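PDB 4XA9: gala protein type 1, 3 or 4 from Legionella pneumophila subsp. pneumophila, which is a leucine-rich repeat protein that may bind a small GTPase and act as a GTPase activator. Local coordinates for residues Thr119-Tyr124 / Lys142-Phe147. Residues are numbered along the deposited sequence; the frame is centred on the assembly and turned at random.
Sequences TLYALY and KIDLCF
Leu120 and Ile143 sit side by side on parallel strands 119-121 and 142-144, neighbouring rungs of a leucine-rich repeat solenoid joined through helix 129-135 in a right-handed beta-alpha-beta step. The pair illustrates how such a fold separates its two faces. On the helix-facing side, Leu120, Ile143, Ala122 and Leu145 are buried; CD2 of Leu145 comes to 4.2 Å from CB of Ala122. Between the faces, three backbone bonds, the last from Ala122 just past its strand, join the two segments, beginning with Leu120 N to Lys142 O at 2.9 Å. Beyond the strands the pairing resumes as Tyr124 N gives a bond to Cys146 O at 2.9 Å.

The opposite face carries Thr119, Tyr121, Lys142 and Asp144. Thr119 and Lys142, which begin the strands, are partly exposed, as is Tyr121, but the chain of another protein packs on Asp144 and Leu123 and stacks on Tyr121 and Phe147. Asp144 CB meets CD1 of Tyr121 at 3.7 Å; its CG, anti to the backbone N (chi1 -169°), brings OD1 to 3.3 Å from CD1 of Leu123, while OD1 also accepts from Cys146 N in an Asx turn. At the partly exposed end, the extended chain of Lys142 passes CG2 of Thr119 and reaches the Tyr121 phenol, where NZ donates to OH at 3.0 Å.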
ATOM      1  N   THR A 119       0.621 -19.599  -4.205  1.00 18.70           N
ATOM      2  CA  THR A 119       0.917 -18.226  -3.808  1.00 19.62           C
ATOM      3  C   THR A 119      -0.340 -17.479  -3.384  1.00 21.52           C
ATOM      4  O   THR A 119      -1.341 -17.487  -4.097  1.00 22.19           O
ATOM      5  CB  THR A 119       1.589 -17.448  -4.950  1.00 20.31           C
ATOM      6  OG1 THR A 119       2.864 -18.027  -5.243  1.00 22.00           O
ATOM      7  CG2 THR A 119       1.771 -15.992  -4.580  1.00 21.09           C
ATOM      8  N   LEU A 120      -0.283 -16.834  -2.222  1.00 20.33           N
ATOM      9  CA  LEU A 120      -1.422 -16.071  -1.724  1.00 16.79           C
ATOM     10  C   LEU A 120      -1.037 -14.656  -1.305  1.00 17.43           C
ATOM     11  O   LEU A 120      -0.186 -14.455  -0.430  1.00 15.48           O
ATOM     12  CB  LEU A 120      -2.079 -16.794  -0.542  1.00 17.20           C
ATOM     13  CG  LEU A 120      -3.253 -16.063   0.125  1.00 16.46           C
ATOM     14  CD1 LEU A 120      -4.411 -15.896  -0.851  1.00 17.05           C
ATOM     15  CD2 LEU A 120      -3.714 -16.771   1.387  1.00 19.85           C
ATOM     16  N   TYR A 121      -1.669 -13.677  -1.942  1.00 18.21           N
ATOM     17  CA  TYR A 121      -1.573 -12.288  -1.509  1.00 15.30           C
ATOM     18  C   TYR A 121      -2.851 -11.966  -0.763  1.00 16.67           C
ATOM     19  O   TYR A 121      -3.947 -12.126  -1.310  1.00 18.51           O
ATOM     20  CB  TYR A 121      -1.392 -11.332  -2.692  1.00 18.01           C
ATOM     21  CG  TYR A 121      -0.210 -11.653  -3.578  1.00 18.26           C
ATOM     22  CD1 TYR A 121       1.040 -11.120  -3.318  1.00 16.47           C
ATOM     23  CD2 TYR A 121      -0.350 -12.496  -4.677  1.00 22.15           C
ATOM     24  CE1 TYR A 121       2.121 -11.410  -4.122  1.00 19.15           C
ATOM     25  CE2 TYR A 121       0.728 -12.795  -5.493  1.00 24.02           C
ATOM     26  CZ  TYR A 121       1.962 -12.247  -5.208  1.00 22.22           C
ATOM     27  OH  TYR A 121       3.042 -12.536  -6.009  1.00 23.26           O
ATOM     28  N   ALA A 122      -2.727 -11.532   0.486  1.00 10.99           N
ATOM     29  CA  ALA A 122      -3.909 -11.278   1.295  1.00 13.71           C
ATOM     30  C   ALA A 122      -3.681 -10.091   2.209  1.00 17.63           C
ATOM     31  O   ALA A 122      -4.039 -10.129   3.386  1.00 16.18           O
ATOM     32  CB  ALA A 122      -4.284 -12.524   2.113  1.00 12.25           C
ATOM     33  N   LEU A 123      -3.075  -9.046   1.660  1.00 17.51           N
ATOM     34  CA  LEU A 123      -2.793  -7.831   2.415  1.00 17.26           C
ATOM     35  C   LEU A 123      -4.086  -7.234   2.946  1.00 17.15           C
ATOM     36  O   LEU A 123      -5.123  -7.304   2.279  1.00 15.39           O
ATOM     37  CB  LEU A 123      -2.075  -6.795   1.541  1.00 16.15           C
ATOM     38  CG  LEU A 123      -0.641  -7.031   1.066  1.00 18.42           C
ATOM     39  CD1 LEU A 123      -0.580  -8.128   0.008  1.00 16.09           C
ATOM     40  CD2 LEU A 123      -0.067  -5.737   0.505  1.00 16.38           C
ATOM     41  N   TYR A 124      -4.005  -6.635   4.133  1.00 14.46           N
ATOM     42  CA  TYR A 124      -5.124  -5.920   4.761  1.00 19.17           C
ATOM     43  C   TYR A 124      -6.461  -6.661   4.674  1.00 18.73           C
ATOM     44  O   TYR A 124      -7.325  -6.306   3.882  1.00 17.69           O
ATOM     45  CB  TYR A 124      -5.276  -4.521   4.150  1.00 21.39           C
ATOM     46  CG  TYR A 124      -6.126  -3.604   5.002  1.00 21.03           C
ATOM     47  CD1 TYR A 124      -5.623  -3.071   6.184  1.00 21.68           C
ATOM     48  CD2 TYR A 124      -7.431  -3.285   4.639  1.00 19.97           C
ATOM     49  CE1 TYR A 124      -6.393  -2.243   6.982  1.00 22.51           C
ATOM     50  CE2 TYR A 124      -8.213  -2.453   5.433  1.00 22.07           C
ATOM     51  CZ  TYR A 124      -7.685  -1.938   6.603  1.00 26.70           C
ATOM     52  OH  TYR A 124      -8.447  -1.112   7.402  1.00 27.92           O
ATOM     53  N   LYS A 142       4.382 -19.186  -1.009  1.00 15.96           N
ATOM     54  CA  LYS A 142       4.535 -17.746  -0.818  1.00 17.43           C
ATOM     55  C   LYS A 142       3.272 -17.125  -0.233  1.00 17.53           C
ATOM     56  O   LYS A 142       2.170 -17.378  -0.722  1.00 19.50           O
ATOM     57  CB  LYS A 142       4.874 -17.057  -2.142  1.00 16.66           C
ATOM     58  CG  LYS A 142       4.883 -15.528  -2.053  1.00 18.65           C
ATOM     59  CD  LYS A 142       5.264 -14.882  -3.382  1.00 21.80           C
ATOM     60  CE  LYS A 142       5.268 -13.358  -3.266  1.00 27.16           C
ATOM     61  NZ  LYS A 142       5.700 -12.703  -4.534  1.00 27.93           N
ATOM     62  N   ILE A 143       3.434 -16.317   0.812  1.00 18.07           N
ATOM     63  CA  ILE A 143       2.320 -15.577   1.401  1.00 16.66           C
ATOM     64  C   ILE A 143       2.719 -14.122   1.649  1.00 18.56           C
ATOM     65  O   ILE A 143       3.789 -13.841   2.203  1.00 18.04           O
ATOM     66  CB  ILE A 143       1.840 -16.175   2.752  1.00 19.70           C
ATOM     67  CG1 ILE A 143       1.993 -17.697   2.788  1.00 20.10           C
ATOM     68  CG2 ILE A 143       0.376 -15.807   3.012  1.00 20.66           C
ATOM     69  CD1 ILE A 143       1.455 -18.317   4.076  1.00 21.35           C
ATOM     70  N   ASP A 144       1.850 -13.204   1.239  1.00 16.72           N
ATOM     71  CA  ASP A 144       2.014 -11.788   1.533  1.00 16.41           C
ATOM     72  C   ASP A 144       0.885 -11.370   2.461  1.00 17.60           C
ATOM     73  O   ASP A 144      -0.290 -11.419   2.081  1.00 17.19           O
ATOM     74  CB  ASP A 144       2.010 -10.961   0.244  1.00 19.56           C
ATOM     75  CG  ASP A 144       2.448  -9.510   0.463  1.00 25.77           C
ATOM     76  OD1 ASP A 144       2.191  -8.955   1.556  1.00 25.62           O
ATOM     77  OD2 ASP A 144       3.038  -8.920  -0.472  1.00 24.21           O
ATOM     78  N   LEU A 145       1.240 -10.958   3.674  1.00 19.01           N
ATOM     79  CA  LEU A 145       0.249 -10.649   4.699  1.00 20.31           C
ATOM     80  C   LEU A 145       0.360  -9.230   5.256  1.00 17.87           C
ATOM     81  O   LEU A 145      -0.072  -8.977   6.379  1.00 18.06           O
ATOM     82  CB  LEU A 145       0.362 -11.651   5.854  1.00 21.02           C
ATOM     83  CG  LEU A 145      -0.023 -13.081   5.496  1.00 17.54           C
ATOM     84  CD1 LEU A 145       0.335 -14.052   6.617  1.00 16.86           C
ATOM     85  CD2 LEU A 145      -1.517 -13.140   5.166  1.00 16.56           C
ATOM     86  N   CYS A 146       0.929  -8.311   4.481  1.00 14.86           N
ATOM     87  CA  CYS A 146       1.121  -6.935   4.944  1.00 13.69           C
ATOM     88  C   CYS A 146      -0.181  -6.324   5.448  1.00 15.66           C
ATOM     89  O   CYS A 146      -1.247  -6.625   4.923  1.00 17.90           O
ATOM     90  CB  CYS A 146       1.696  -6.063   3.828  1.00 15.09           C
ATOM     91  SG  CYS A 146       3.339  -6.547   3.293  1.00 18.42           S
ATOM     92  N   PHE A 147      -0.079  -5.483   6.474  1.00 15.90           N
ATOM     93  CA  PHE A 147      -1.218  -4.749   7.035  1.00 16.56           C
ATOM     94  C   PHE A 147      -2.239  -5.660   7.703  1.00 17.49           C
ATOM     95  O   PHE A 147      -3.423  -5.330   7.756  1.00 20.96           O
ATOM     96  CB  PHE A 147      -1.927  -3.904   5.964  1.00 16.48           C
ATOM     97  CG  PHE A 147      -0.997  -3.084   5.107  1.00 18.15           C
ATOM     98  CD1 PHE A 147      -0.209  -2.088   5.665  1.00 20.67           C
ATOM     99  CD2 PHE A 147      -0.946  -3.285   3.739  1.00 22.18           C
ATOM    100  CE1 PHE A 147       0.636  -1.326   4.881  1.00 23.62           C
ATOM    101  CE2 PHE A 147      -0.101  -2.523   2.943  1.00 25.82           C
ATOM    102  CZ  PHE A 147       0.688  -1.540   3.517  1.00 24.05           C
TER